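Local coordinates for protein jasmonate-induced oxygenase 2 (PDB 6LSV) that oxidises the plant hormone jasmonate to 12-hydroxyjasmonate, using iron(II), 2-oxoglutarate and molecular oxygen, at residues 83-88 with 170-175; 192-197 with 310-315; 271-276 with 322-327. All coordinates share one frame; numbering follows the deposited sequence.

Contact 1 of 3, residues 83-88 with 170-175; sequences HGVKPE and EELVKL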
ATOM      1  N   HIS A  83     -18.770   1.515  -4.970  1.00 30.23           N
ATOM      2  CA  HIS A  83     -17.912   0.409  -5.372  1.00 23.99           C
ATOM      3  C   HIS A  83     -18.384  -0.942  -4.845  1.00 30.00           C
ATOM      4  O   HIS A  83     -17.691  -1.947  -5.036  1.00 32.00           O
ATOM      5  CB  HIS A  83     -16.482   0.688  -4.909  1.00 24.93           C
ATOM      6  CG  HIS A  83     -16.408   1.407  -3.597  1.00 27.42           C
ATOM      7  ND1 HIS A  83     -16.920   0.880  -2.431  1.00 25.49           N
ATOM      8  CD2 HIS A  83     -15.891   2.615  -3.270  1.00 28.61           C
ATOM      9  CE1 HIS A  83     -16.717   1.730  -1.440  1.00 28.79           C
ATOM     10  NE2 HIS A  83     -16.094   2.791  -1.921  1.00 33.20           N
ATOM     11  N   GLY A  84     -19.539  -0.994  -4.185  1.00 25.81           N
ATOM     12  CA  GLY A  84     -20.079  -2.246  -3.703  1.00 25.86           C
ATOM     13  C   GLY A  84     -19.633  -2.659  -2.318  1.00 34.15           C
ATOM     14  O   GLY A  84     -20.047  -3.727  -1.848  1.00 38.52           O
ATOM     15  N   VAL A  85     -18.801  -1.864  -1.653  1.00 31.75           N
ATOM     16  CA  VAL A  85     -18.374  -2.136  -0.285  1.00 31.67           C
ATOM     17  C   VAL A  85     -19.189  -1.259   0.653  1.00 31.78           C
ATOM     18  O   VAL A  85     -19.390  -0.066   0.392  1.00 32.20           O
ATOM     19  CB  VAL A  85     -16.862  -1.893  -0.109  1.00 30.03           C
ATOM     20  CG1 VAL A  85     -16.419  -2.293   1.291  1.00 25.45           C
ATOM     21  CG2 VAL A  85     -16.083  -2.670  -1.154  1.00 23.35           C
ATOM     22  N   LYS A  86     -19.667  -1.849   1.738  1.00 31.44           N
ATOM     23  CA  LYS A  86     -20.576  -1.138   2.623  1.00 30.48           C
ATOM     24  C   LYS A  86     -19.823  -0.038   3.362  1.00 30.40           C
ATOM     25  O   LYS A  86     -18.748  -0.295   3.913  1.00 29.30           O
ATOM     26  CB  LYS A  86     -21.221  -2.100   3.621  1.00 38.03           C
ATOM     27  CG  LYS A  86     -22.474  -2.815   3.117  1.00 37.21           C
ATOM     28  CD  LYS A  86     -22.219  -3.621   1.845  1.00 42.69           C
ATOM     29  CE  LYS A  86     -23.451  -3.656   0.950  1.00 55.03           C
ATOM     30  NZ  LYS A  86     -23.135  -4.183  -0.406  1.00 55.16           N
ATOM     31  N   PRO A  87     -20.340   1.196   3.378  1.00 32.54           N
ATOM     32  CA  PRO A  87     -19.681   2.254   4.161  1.00 29.85           C
ATOM     33  C   PRO A  87     -19.506   1.910   5.628  1.00 34.65           C
ATOM     34  O   PRO A  87     -18.475   2.260   6.217  1.00 34.12           O
ATOM     35  CB  PRO A  87     -20.620   3.452   3.966  1.00 23.92           C
ATOM     36  CG  PRO A  87     -21.187   3.232   2.626  1.00 24.80           C
ATOM     37  CD  PRO A  87     -21.390   1.742   2.503  1.00 26.46           C
ATOM     38  N   GLU A  88     -20.482   1.236   6.243  1.00 33.39           N
ATOM     39  CA  GLU A  88     -20.311   0.854   7.640  1.00 32.30           C
ATOM     40  C   GLU A  88     -19.190  -0.164   7.801  1.00 34.51           C
ATOM     41  O   GLU A  88     -18.504  -0.165   8.829  1.00 35.01           O
ATOM     42  CB  GLU A  88     -21.617   0.307   8.220  1.00 32.59           C
ATOM     43  CG  GLU A  88     -22.246  -0.802   7.403  1.00 42.37           C
ATOM     44  CD  GLU A  88     -23.299  -0.292   6.438  1.00 49.73           C
ATOM     45  OE1 GLU A  88     -24.237  -1.061   6.138  1.00 52.72           O
ATOM     46  OE2 GLU A  88     -23.193   0.869   5.981  1.00 38.98           O
ATOM     47  N   GLU A 170     -12.604 -10.097   2.039  1.00 35.56           N
ATOM     48  CA  GLU A 170     -13.453 -10.718   1.028  1.00 29.72           C
ATOM     49  C   GLU A 170     -14.006  -9.682   0.060  1.00 33.58           C
ATOM     50  O   GLU A 170     -14.028  -9.904  -1.157  1.00 33.96           O
ATOM     51  CB  GLU A 170     -14.599 -11.473   1.700  1.00 35.72           C
ATOM     52  CG  GLU A 170     -14.465 -12.980   1.692  1.00 43.03           C
ATOM     53  CD  GLU A 170     -15.767 -13.666   2.046  1.00 49.48           C
ATOM     54  OE1 GLU A 170     -16.650 -13.751   1.166  1.00 56.90           O
ATOM     55  OE2 GLU A 170     -15.912 -14.104   3.207  1.00 48.29           O
ATOM     56  N   GLU A 171     -14.461  -8.542   0.583  1.00 28.89           N
ATOM     57  CA  GLU A 171     -15.086  -7.535  -0.265  1.00 28.30           C
ATOM     58  C   GLU A 171     -14.071  -6.879  -1.191  1.00 30.55           C
ATOM     59  O   GLU A 171     -14.380  -6.587  -2.352  1.00 30.94           O
ATOM     60  CB  GLU A 171     -15.780  -6.486   0.602  1.00 30.27           C
ATOM     61  CG  GLU A 171     -17.038  -6.986   1.291  1.00 36.36           C
ATOM     62  CD  GLU A 171     -18.106  -7.422   0.305  1.00 37.86           C
ATOM     63  OE1 GLU A 171     -18.403  -8.634   0.246  1.00 42.31           O
ATOM     64  OE2 GLU A 171     -18.642  -6.552  -0.415  1.00 33.81           O
ATOM     65  N   LEU A 172     -12.853  -6.641  -0.699  1.00 32.31           N
ATOM     66  CA  LEU A 172     -11.848  -5.971  -1.516  1.00 27.17           C
ATOM     67  C   LEU A 172     -11.219  -6.914  -2.534  1.00 24.42           C
ATOM     68  O   LEU A 172     -10.735  -6.458  -3.575  1.00 27.28           O
ATOM     69  CB  LEU A 172     -10.779  -5.339  -0.622  1.00 28.19           C
ATOM     70  CG  LEU A 172     -11.047  -3.871  -0.267  1.00 25.71           C
ATOM     71  CD1 LEU A 172     -12.326  -3.718   0.543  1.00 30.27           C
ATOM     72  CD2 LEU A 172      -9.889  -3.264   0.481  1.00 22.31           C
ATOM     73  N   VAL A 173     -11.219  -8.220  -2.264  1.00 25.62           N
ATOM     74  CA  VAL A 173     -10.831  -9.182  -3.292  1.00 25.63           C
ATOM     75  C   VAL A 173     -11.819  -9.137  -4.453  1.00 34.01           C
ATOM     76  O   VAL A 173     -11.424  -9.148  -5.626  1.00 30.28           O
ATOM     77  CB  VAL A 173     -10.719 -10.595  -2.687  1.00 26.85           C
ATOM     78  CG1 VAL A 173     -10.759 -11.657  -3.779  1.00 19.10           C
ATOM     79  CG2 VAL A 173      -9.442 -10.723  -1.868  1.00 22.56           C
ATOM     80  N   LYS A 174     -13.118  -9.063  -4.143  1.00 32.00           N
ATOM     81  CA  LYS A 174     -14.136  -8.948  -5.186  1.00 31.76           C
ATOM     82  C   LYS A 174     -13.987  -7.643  -5.959  1.00 30.20           C
ATOM     83  O   LYS A 174     -14.071  -7.623  -7.193  1.00 36.75           O
ATOM     84  CB  LYS A 174     -15.533  -9.039  -4.568  1.00 37.45           C
ATOM     85  CG  LYS A 174     -15.927 -10.419  -4.073  1.00 41.32           C
ATOM     86  CD  LYS A 174     -17.316 -10.402  -3.453  1.00 40.26           C
ATOM     87  CE  LYS A 174     -17.592 -11.682  -2.678  1.00 46.85           C
ATOM     88  NZ  LYS A 174     -18.312 -11.423  -1.397  1.00 51.82           N
ATOM     89  N   LEU A 175     -13.785  -6.536  -5.242  1.00 28.19           N
ATOM     90  CA  LEU A 175     -13.630  -5.243  -5.896  1.00 26.89           C
ATOM     91  C   LEU A 175     -12.401  -5.225  -6.798  1.00 33.65           C
ATOM     92  O   LEU A 175     -12.432  -4.647  -7.890  1.00 33.39           O
ATOM     93  CB  LEU A 175     -13.546  -4.139  -4.840  1.00 29.70           C
ATOM     94  CG  LEU A 175     -13.120  -2.736  -5.279  1.00 33.72           C
ATOM     95  CD1 LEU A 175     -14.060  -2.181  -6.349  1.00 25.17           C
ATOM     96  CD2 LEU A 175     -13.045  -1.804  -4.077  1.00 25.92           C
TER

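Contact 2 of 3, residues 192-197 with 310-315; sequences DKFQEA and QPLQEL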
ATOM      1  N   ASP A 192     -10.250  -9.946 -19.202  1.00 31.44           N
ATOM      2  CA  ASP A 192      -9.704 -10.783 -18.141  1.00 32.98           C
ATOM      3  C   ASP A 192      -8.218 -11.070 -18.333  1.00 36.79           C
ATOM      4  O   ASP A 192      -7.697 -12.031 -17.758  1.00 34.75           O
ATOM      5  CB  ASP A 192     -10.492 -12.091 -18.038  1.00 27.86           C
ATOM      6  CG  ASP A 192     -10.196 -13.050 -19.181  1.00 38.58           C
ATOM      7  OD1 ASP A 192      -9.926 -12.581 -20.307  1.00 47.97           O
ATOM      8  OD2 ASP A 192     -10.239 -14.277 -18.951  1.00 45.83           O
ATOM      9  N   LYS A 193      -7.520 -10.243 -19.120  1.00 33.63           N
ATOM     10  CA  LYS A 193      -6.107 -10.491 -19.396  1.00 35.61           C
ATOM     11  C   LYS A 193      -5.248 -10.316 -18.145  1.00 36.79           C
ATOM     12  O   LYS A 193      -4.346 -11.122 -17.893  1.00 31.63           O
ATOM     13  CB  LYS A 193      -5.628  -9.575 -20.524  1.00 33.72           C
ATOM     14  CG  LYS A 193      -4.176  -9.783 -20.941  1.00 35.02           C
ATOM     15  CD  LYS A 193      -3.861 -11.244 -21.253  1.00 36.87           C
ATOM     16  CE  LYS A 193      -4.649 -11.761 -22.451  1.00 41.27           C
ATOM     17  NZ  LYS A 193      -4.337 -13.187 -22.770  1.00 51.52           N
ATOM     18  N   PHE A 194      -5.511  -9.274 -17.349  1.00 37.71           N
ATOM     19  CA  PHE A 194      -4.752  -9.079 -16.114  1.00 30.69           C
ATOM     20  C   PHE A 194      -5.010 -10.210 -15.129  1.00 29.70           C
ATOM     21  O   PHE A 194      -4.070 -10.773 -14.556  1.00 33.38           O
ATOM     22  CB  PHE A 194      -5.102  -7.736 -15.472  1.00 26.87           C
ATOM     23  CG  PHE A 194      -4.318  -6.579 -16.013  1.00 28.57           C
ATOM     24  CD1 PHE A 194      -3.717  -6.649 -17.257  1.00 31.10           C
ATOM     25  CD2 PHE A 194      -4.192  -5.413 -15.278  1.00 31.37           C
ATOM     26  CE1 PHE A 194      -2.995  -5.581 -17.755  1.00 31.01           C
ATOM     27  CE2 PHE A 194      -3.473  -4.341 -15.771  1.00 35.36           C
ATOM     28  CZ  PHE A 194      -2.872  -4.426 -17.013  1.00 28.22           C
ATOM     29  N   GLN A 195      -6.286 -10.546 -14.909  1.00 26.94           N
ATOM     30  CA  GLN A 195      -6.617 -11.665 -14.033  1.00 28.52           C
ATOM     31  C   GLN A 195      -5.912 -12.936 -14.474  1.00 31.04           C
ATOM     32  O   GLN A 195      -5.510 -13.752 -13.636  1.00 32.49           O
ATOM     33  CB  GLN A 195      -8.128 -11.887 -14.004  1.00 30.46           C
ATOM     34  CG  GLN A 195      -8.594 -12.670 -12.796  1.00 24.35           C
ATOM     35  CD  GLN A 195      -8.470 -11.864 -11.527  1.00 30.07           C
ATOM     36  OE1 GLN A 195      -8.947 -10.732 -11.457  1.00 33.72           O
ATOM     37  NE2 GLN A 195      -7.818 -12.433 -10.518  1.00 33.09           N
ATOM     38  N   GLU A 196      -5.749 -13.114 -15.785  1.00 35.64           N
ATOM     39  CA  GLU A 196      -4.988 -14.239 -16.311  1.00 34.02           C
ATOM     40  C   GLU A 196      -3.523 -14.149 -15.894  1.00 34.91           C
ATOM     41  O   GLU A 196      -2.962 -15.102 -15.337  1.00 29.62           O
ATOM     42  CB  GLU A 196      -5.119 -14.258 -17.832  1.00 37.65           C
ATOM     43  CG  GLU A 196      -5.130 -15.622 -18.480  1.00 47.46           C
ATOM     44  CD  GLU A 196      -5.263 -15.521 -19.991  1.00 60.90           C
ATOM     45  OE1 GLU A 196      -4.220 -15.443 -20.675  1.00 55.10           O
ATOM     46  OE2 GLU A 196      -6.411 -15.501 -20.491  1.00 55.64           O
ATOM     47  N   ALA A 197      -2.894 -12.997 -16.146  1.00 32.41           N
ATOM     48  CA  ALA A 197      -1.469 -12.841 -15.873  1.00 29.85           C
ATOM     49  C   ALA A 197      -1.149 -12.991 -14.392  1.00 32.34           C
ATOM     50  O   ALA A 197      -0.051 -13.433 -14.038  1.00 29.03           O
ATOM     51  CB  ALA A 197      -0.988 -11.482 -16.380  1.00 29.70           C
ATOM     52  N   GLN A 310       6.495 -10.284 -16.387  1.00 24.36           N
ATOM     53  CA  GLN A 310       7.193  -9.549 -17.432  1.00 33.17           C
ATOM     54  C   GLN A 310       6.161  -8.771 -18.230  1.00 27.08           C
ATOM     55  O   GLN A 310       4.954  -9.012 -18.100  1.00 25.43           O
ATOM     56  CB  GLN A 310       7.998 -10.488 -18.342  1.00 29.54           C
ATOM     57  CG  GLN A 310       7.223 -11.658 -18.906  1.00 29.91           C
ATOM     58  CD  GLN A 310       8.059 -12.479 -19.867  1.00 31.08           C
ATOM     59  OE1 GLN A 310       8.766 -11.931 -20.710  1.00 38.41           O
ATOM     60  NE2 GLN A 310       7.997 -13.798 -19.733  1.00 26.57           N
ATOM     61  N   PRO A 311       6.596  -7.808 -19.041  1.00 23.85           N
ATOM     62  CA  PRO A 311       5.647  -7.082 -19.895  1.00 26.34           C
ATOM     63  C   PRO A 311       4.810  -8.030 -20.740  1.00 21.99           C
ATOM     64  O   PRO A 311       5.325  -8.975 -21.341  1.00 27.95           O
ATOM     65  CB  PRO A 311       6.556  -6.207 -20.761  1.00 30.12           C
ATOM     66  CG  PRO A 311       7.762  -5.984 -19.926  1.00 27.19           C
ATOM     67  CD  PRO A 311       7.951  -7.226 -19.105  1.00 19.60           C
ATOM     68  N   LEU A 312       3.504  -7.778 -20.772  1.00 25.29           N
ATOM     69  CA  LEU A 312       2.605  -8.611 -21.559  1.00 28.98           C
ATOM     70  C   LEU A 312       3.036  -8.614 -23.020  1.00 31.09           C
ATOM     71  O   LEU A 312       3.428  -7.582 -23.572  1.00 31.22           O
ATOM     72  CB  LEU A 312       1.165  -8.112 -21.432  1.00 24.40           C
ATOM     73  CG  LEU A 312       0.491  -8.316 -20.075  1.00 27.24           C
ATOM     74  CD1 LEU A 312      -0.727  -7.402 -19.932  1.00 27.97           C
ATOM     75  CD2 LEU A 312       0.100  -9.772 -19.892  1.00 25.27           C
ATOM     76  N   GLN A 313       2.984  -9.794 -23.640  1.00 29.68           N
ATOM     77  CA  GLN A 313       3.434  -9.909 -25.023  1.00 32.35           C
ATOM     78  C   GLN A 313       2.526  -9.143 -25.974  1.00 30.96           C
ATOM     79  O   GLN A 313       2.981  -8.691 -27.031  1.00 33.16           O
ATOM     80  CB  GLN A 313       3.514 -11.378 -25.426  1.00 33.77           C
ATOM     81  CG  GLN A 313       2.223 -12.151 -25.234  1.00 30.17           C
ATOM     82  CD  GLN A 313       2.431 -13.647 -25.358  1.00 34.21           C
ATOM     83  OE1 GLN A 313       3.563 -14.130 -25.332  1.00 32.18           O
ATOM     84  NE2 GLN A 313       1.337 -14.387 -25.506  1.00 27.71           N
ATOM     85  N   GLU A 314       1.252  -8.970 -25.610  1.00 31.77           N
ATOM     86  CA  GLU A 314       0.317  -8.245 -26.464  1.00 33.67           C
ATOM     87  C   GLU A 314       0.745  -6.800 -26.683  1.00 35.01           C
ATOM     88  O   GLU A 314       0.425  -6.210 -27.722  1.00 41.32           O
ATOM     89  CB  GLU A 314      -1.087  -8.280 -25.856  1.00 37.00           C
ATOM     90  CG  GLU A 314      -1.837  -9.590 -26.036  1.00 30.37           C
ATOM     91  CD  GLU A 314      -1.496 -10.617 -24.968  1.00 36.35           C
ATOM     92  OE1 GLU A 314      -0.548 -10.378 -24.187  1.00 29.61           O
ATOM     93  OE2 GLU A 314      -2.179 -11.664 -24.911  1.00 34.13           O
ATOM     94  N   LEU A 315       1.462  -6.213 -25.726  1.00 35.21           N
ATOM     95  CA  LEU A 315       1.813  -4.800 -25.776  1.00 32.04           C
ATOM     96  C   LEU A 315       3.220  -4.560 -26.297  1.00 33.00           C
ATOM     97  O   LEU A 315       3.705  -3.425 -26.246  1.00 38.39           O
ATOM     98  CB  LEU A 315       1.656  -4.173 -24.393  1.00 29.94           C
ATOM     99  CG  LEU A 315       0.362  -4.518 -23.659  1.00 27.15           C
ATOM    100  CD1 LEU A 315       0.492  -4.162 -22.192  1.00 25.89           C
ATOM    101  CD2 LEU A 315      -0.834  -3.812 -24.291  1.00 20.78           C
TER

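Contact 3 of 3, residues 271-276 with 322-327; sequences IQILSN and PLYPPM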
ATOM      1  N   ILE A 271       2.015  -4.065 -11.972  1.00 22.38           N
ATOM      2  CA  ILE A 271       1.195  -3.694 -13.120  1.00 21.21           C
ATOM      3  C   ILE A 271       1.961  -2.764 -14.054  1.00 19.86           C
ATOM      4  O   ILE A 271       1.803  -2.848 -15.277  1.00 22.83           O
ATOM      5  CB  ILE A 271      -0.134  -3.081 -12.648  1.00 23.94           C
ATOM      6  CG1 ILE A 271      -1.011  -4.167 -12.022  1.00 24.09           C
ATOM      7  CG2 ILE A 271      -0.870  -2.408 -13.801  1.00 23.30           C
ATOM      8  CD1 ILE A 271      -2.425  -3.727 -11.722  1.00 23.80           C
ATOM      9  N   GLN A 272       2.815  -1.888 -13.514  1.00 19.24           N
ATOM     10  CA  GLN A 272       3.675  -1.085 -14.380  1.00 19.09           C
ATOM     11  C   GLN A 272       4.513  -1.978 -15.286  1.00 25.74           C
ATOM     12  O   GLN A 272       4.687  -1.685 -16.475  1.00 24.60           O
ATOM     13  CB  GLN A 272       4.575  -0.168 -13.548  1.00 20.64           C
ATOM     14  CG  GLN A 272       5.698   0.491 -14.362  1.00 21.65           C
ATOM     15  CD  GLN A 272       6.333   1.697 -13.677  1.00 18.67           C
ATOM     16  OE1 GLN A 272       5.708   2.370 -12.858  1.00 21.46           O
ATOM     17  NE2 GLN A 272       7.580   1.978 -14.027  1.00 16.56           N
ATOM     18  N   ILE A 273       5.018  -3.090 -14.743  1.00 25.70           N
ATOM     19  CA  ILE A 273       5.815  -4.019 -15.536  1.00 23.85           C
ATOM     20  C   ILE A 273       4.947  -4.738 -16.563  1.00 24.83           C
ATOM     21  O   ILE A 273       5.337  -4.885 -17.728  1.00 25.69           O
ATOM     22  CB  ILE A 273       6.547  -5.012 -14.615  1.00 27.86           C
ATOM     23  CG1 ILE A 273       7.506  -4.271 -13.680  1.00 25.20           C
ATOM     24  CG2 ILE A 273       7.303  -6.050 -15.431  1.00 24.65           C
ATOM     25  CD1 ILE A 273       7.777  -5.006 -12.392  1.00 25.26           C
ATOM     26  N   LEU A 274       3.757  -5.192 -16.156  1.00 23.76           N
ATOM     27  CA  LEU A 274       2.882  -5.910 -17.081  1.00 25.30           C
ATOM     28  C   LEU A 274       2.423  -5.012 -18.224  1.00 25.84           C
ATOM     29  O   LEU A 274       2.393  -5.438 -19.386  1.00 23.78           O
ATOM     30  CB  LEU A 274       1.680  -6.482 -16.329  1.00 16.76           C
ATOM     31  CG  LEU A 274       1.943  -7.779 -15.555  1.00 21.71           C
ATOM     32  CD1 LEU A 274       0.787  -8.106 -14.630  1.00 20.03           C
ATOM     33  CD2 LEU A 274       2.198  -8.937 -16.505  1.00 21.57           C
ATOM     34  N   SER A 275       2.079  -3.764 -17.922  1.00 21.38           N
ATOM     35  CA  SER A 275       1.662  -2.815 -18.944  1.00 21.05           C
ATOM     36  C   SER A 275       2.831  -2.276 -19.761  1.00 26.71           C
ATOM     37  O   SER A 275       2.639  -1.317 -20.515  1.00 28.36           O
ATOM     38  CB  SER A 275       0.895  -1.654 -18.303  1.00 23.82           C
ATOM     39  OG  SER A 275       1.744  -0.839 -17.513  1.00 21.37           O
ATOM     40  N   ASN A 276       4.021  -2.871 -19.629  1.00 25.75           N
ATOM     41  CA  ASN A 276       5.240  -2.379 -20.279  1.00 28.29           C
ATOM     42  C   ASN A 276       5.395  -0.872 -20.086  1.00 27.95           C
ATOM     43  O   ASN A 276       5.737  -0.137 -21.016  1.00 24.43           O
ATOM     44  CB  ASN A 276       5.267  -2.742 -21.767  1.00 29.43           C
ATOM     45  CG  ASN A 276       6.683  -2.771 -22.338  1.00 28.04           C
ATOM     46  OD1 ASN A 276       7.656  -2.978 -21.612  1.00 25.46           O
ATOM     47  ND2 ASN A 276       6.800  -2.560 -23.644  1.00 27.65           N
ATOM     48  N   PRO A 322       9.985  -4.936 -24.856  1.00 30.50           N
ATOM     49  CA  PRO A 322       9.722  -5.130 -23.423  1.00 30.41           C
ATOM     50  C   PRO A 322      10.799  -4.458 -22.582  1.00 32.00           C
ATOM     51  O   PRO A 322      11.995  -4.668 -22.795  1.00 38.12           O
ATOM     52  CB  PRO A 322       9.739  -6.653 -23.264  1.00 32.83           C
ATOM     53  CG  PRO A 322      10.619  -7.128 -24.383  1.00 28.48           C
ATOM     54  CD  PRO A 322      10.317  -6.206 -25.529  1.00 29.53           C
ATOM     55  N   LEU A 323      10.361  -3.646 -21.620  1.00 27.14           N
ATOM     56  CA  LEU A 323      11.263  -2.796 -20.854  1.00 24.48           C
ATOM     57  C   LEU A 323      11.801  -3.451 -19.585  1.00 29.06           C
ATOM     58  O   LEU A 323      12.681  -2.870 -18.941  1.00 25.49           O
ATOM     59  CB  LEU A 323      10.563  -1.486 -20.487  1.00 21.81           C
ATOM     60  CG  LEU A 323      10.306  -0.512 -21.636  1.00 28.33           C
ATOM     61  CD1 LEU A 323       9.115   0.386 -21.328  1.00 28.33           C
ATOM     62  CD2 LEU A 323      11.546   0.320 -21.922  1.00 25.61           C
ATOM     63  N   TYR A 324      11.307  -4.633 -19.210  1.00 25.91           N
ATOM     64  CA  TYR A 324      11.748  -5.298 -17.987  1.00 27.08           C
ATOM     65  C   TYR A 324      11.943  -6.789 -18.230  1.00 28.17           C
ATOM     66  O   TYR A 324      11.140  -7.415 -18.935  1.00 26.02           O
ATOM     67  CB  TYR A 324      10.745  -5.113 -16.836  1.00 30.46           C
ATOM     68  CG  TYR A 324      10.258  -3.696 -16.613  1.00 29.15           C
ATOM     69  CD1 TYR A 324       9.178  -3.192 -17.327  1.00 27.26           C
ATOM     70  CD2 TYR A 324      10.861  -2.873 -15.671  1.00 26.51           C
ATOM     71  CE1 TYR A 324       8.721  -1.902 -17.121  1.00 24.71           C
ATOM     72  CE2 TYR A 324      10.407  -1.581 -15.456  1.00 26.97           C
ATOM     73  CZ  TYR A 324       9.339  -1.101 -16.186  1.00 23.92           C
ATOM     74  OH  TYR A 324       8.884   0.181 -15.980  1.00 21.12           O
ATOM     75  N   PRO A 325      12.987  -7.380 -17.657  1.00 31.97           N
ATOM     76  CA  PRO A 325      13.159  -8.833 -17.733  1.00 26.10           C
ATOM     77  C   PRO A 325      12.176  -9.541 -16.819  1.00 31.54           C
ATOM     78  O   PRO A 325      11.567  -8.911 -15.942  1.00 31.73           O
ATOM     79  CB  PRO A 325      14.605  -9.037 -17.258  1.00 29.71           C
ATOM     80  CG  PRO A 325      14.871  -7.862 -16.382  1.00 27.48           C
ATOM     81  CD  PRO A 325      14.141  -6.722 -17.023  1.00 34.27           C
ATOM     82  N   PRO A 326      11.987 -10.850 -16.991  1.00 33.22           N
ATOM     83  CA  PRO A 326      11.053 -11.575 -16.121  1.00 30.56           C
ATOM     84  C   PRO A 326      11.601 -11.734 -14.710  1.00 29.14           C
ATOM     85  O   PRO A 326      12.798 -11.953 -14.506  1.00 25.34           O
ATOM     86  CB  PRO A 326      10.903 -12.933 -16.815  1.00 37.35           C
ATOM     87  CG  PRO A 326      12.156 -13.077 -17.630  1.00 25.17           C
ATOM     88  CD  PRO A 326      12.475 -11.692 -18.098  1.00 23.57           C
ATOM     89  N   MET A 327      10.702 -11.626 -13.731  1.00 28.15           N
ATOM     90  CA  MET A 327      11.059 -11.813 -12.329  1.00 25.82           C
ATOM     91  C   MET A 327       9.792 -12.109 -11.544  1.00 27.32           C
ATOM     92  O   MET A 327       8.795 -11.394 -11.683  1.00 27.40           O
ATOM     93  CB  MET A 327      11.767 -10.574 -11.761  1.00 26.70           C
ATOM     94  CG  MET A 327      12.176 -10.703 -10.298  1.00 25.56           C
ATOM     95  SD  MET A 327      12.937  -9.208  -9.622  0.81 24.73           S
ATOM     96  CE  MET A 327      14.670  -9.511  -9.948  1.00 17.31           C
TER

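Contact 1 of 3, residues 83-88 with 170-175
E171 approaches V85 and G84 from one turn of the long helix 161-186, and its CB and its two carboxylate oxygens each have a different neighbour. CB, directed at the loop, lies against CG2 of V85 at 4.2 Å. From there CG swings to the backbone N side of its own residue (chi1 -71°), and a second bend at chi2 (-62°) carries the carboxylate back toward G84. At the tip the two oxygens face different surroundings. OE1 takes a weak bond from NZ of K174, 3.2 Å away and one helical turn further on, within a salt-bridge network that E170 joins at longer range. OE2 comes to 3.5 Å from O of G84; both are acceptors, so no bond joins them. NZ of K86 makes a weak bond to that same G84 O and stands 5.1 Å from OE2 of E171, so its positive charge may ease the approach of the two acceptors.

Apart from these polar groups the contact is apolar. The loop 83-86 links strand 77-81 to helix 87-102, with K86 at the N-cap, and it passes over helix 161-186, which backs the main sheet of the double-stranded beta-helix (jelly-roll) core of 2-oxoglutarate oxygenases. CG2 of V85 meets CD1 of L172 and CD2 of L175, each at 4.3 Å. CD1 of L175 reaches farther along the loop, to 4.0 Å from CB of H83. The imidazole itself turns away: its ND1 accepts a weak in-plane bond from N of V85, while NE2 is bonded to the carbonyl of H261. F263 of strand 263-267 touches V85, L172 and L175 alike.

Contact 2 of 3, residues 192-197 with 310-315
K193 and E314 supply the ionic part of this contact, with their side chains arriving from opposite directions. NZ of K193 lies 3.4 Å from OE2 of E314, a salt bridge whose hydrogen bond is weak. The same ammonium is held more closely within its own helix by OE1 of E196, at 3.1 Å, which it meets from above the carboxylate plane, 42° out of it. One lysine thus sits between two acids whose oxygens OE1 of E196 and OE2 of E314 remain 6.0 Å apart, and its positive charge probably offsets their mutual repulsion. The lysine reaches this place by folding at chi2 and chi3, a course that also brings its CE beside the E314 carboxylate.

The apolar part centres on L312, which projects from the loop toward helix 193-197 and divides its two methyls between different partners. CD1 approaches CE1 of F194 at 3.6 Å, the leucine crossing the phenylalanine side chain at about a right angle. CD2 rests on CB of A197, 4.1 Å away. CG of K193 comes to 4.3 Å from CD1 of L312, so the lysine's aliphatic stem borders the apolar patch while its ammonium joins the two acids.

Backbone bonds shape both partners: A197 N binds O of K193 within the helix, and L315 N binds O of L312 where the loop turns into the short 3-10 segment 313-315. The contact lies at the surface, away from the iron, 2-oxoglutarate and jasmonate sites, and fastens helix 193-197 to the loop following strand 308-309. F194 also packs onto M180 and L183 of helix 161-186 and onto I271 of helix 269-274, while L274 of the latter helix touches both A197 and L312.

Contact 3 of 3, residues 271-276 with 322-327
Q272 and Y324 meet because the glutamine leaves its helix with CG trans to the backbone N (chi1 168°) and runs on extended, while the tyrosine turns its CG to the side of its own N (chi1 -48°), which sets the ring face against I273. NE2 of Q272 then gives a nearly straight hydrogen bond to OH of Y324, 3.0 Å long with an angle of 176° at the hydrogen. The hydroxyl lies in the amide plane, although the ring is strongly inclined to that plane. The opposite end of the amide is also engaged: OE1 of Q272 accepts bonds from N of S281 and NZ of K344, and OH of Y324 has a second partner in OG of S277. The rotation of the amide is thereby fixed from both ends.

I273 covers one face of the tyrosine. Its CG1 stands 4.0 Å from the centroid of the Y324 ring, close to the ring normal, a CH-pi contact, and its CG2 fills in beside CB of Y324 at 3.8 Å.

Farther along, N276 extends its amide to the backbone of the loop. OD1 of N276 receives the N-H of L323 at 2.8 Å, in the carbonyl plane and on a lone pair, while ND2 is bonded to O of P321. The amide therefore bridges two loop positions, and CD1 of L323 lies near O of N276.

N276 has the positive phi of the C-prime residue in a Schellman motif, in which N of S277 binds O of Q272 and N of N276 binds O of I273, and so the end of helix 269-274 itself presents the amide. The helix follows strand 263-267 of the jelly-roll core and precedes strand 284-286, which carries the iron ligand H284.

Contacts 2 and 3 adjoin, their centres about 10 Å apart, and their segments alternate along the chain. Helix 269-274 connects them: N of L312 lies 2.9 Å from O of L274, a probable hydrogen bond, and P311 packs against N276 and Y324. Contact 1 closes earlier in the chain and stands apart, its centre about 25 Å from that of contact 2 and about 29 Å from that of contact 3, yet its helix 161-186 leads on to helix 193-197 of contact 2. None of the three lines the active site. The side chain of L172 in contact 1 is about 13 Å from the bound iron ion. The side chain of Q272 in contact 3 is likewise about 13 Å from the bound iron ion, whereas contact 2 is a surface contact.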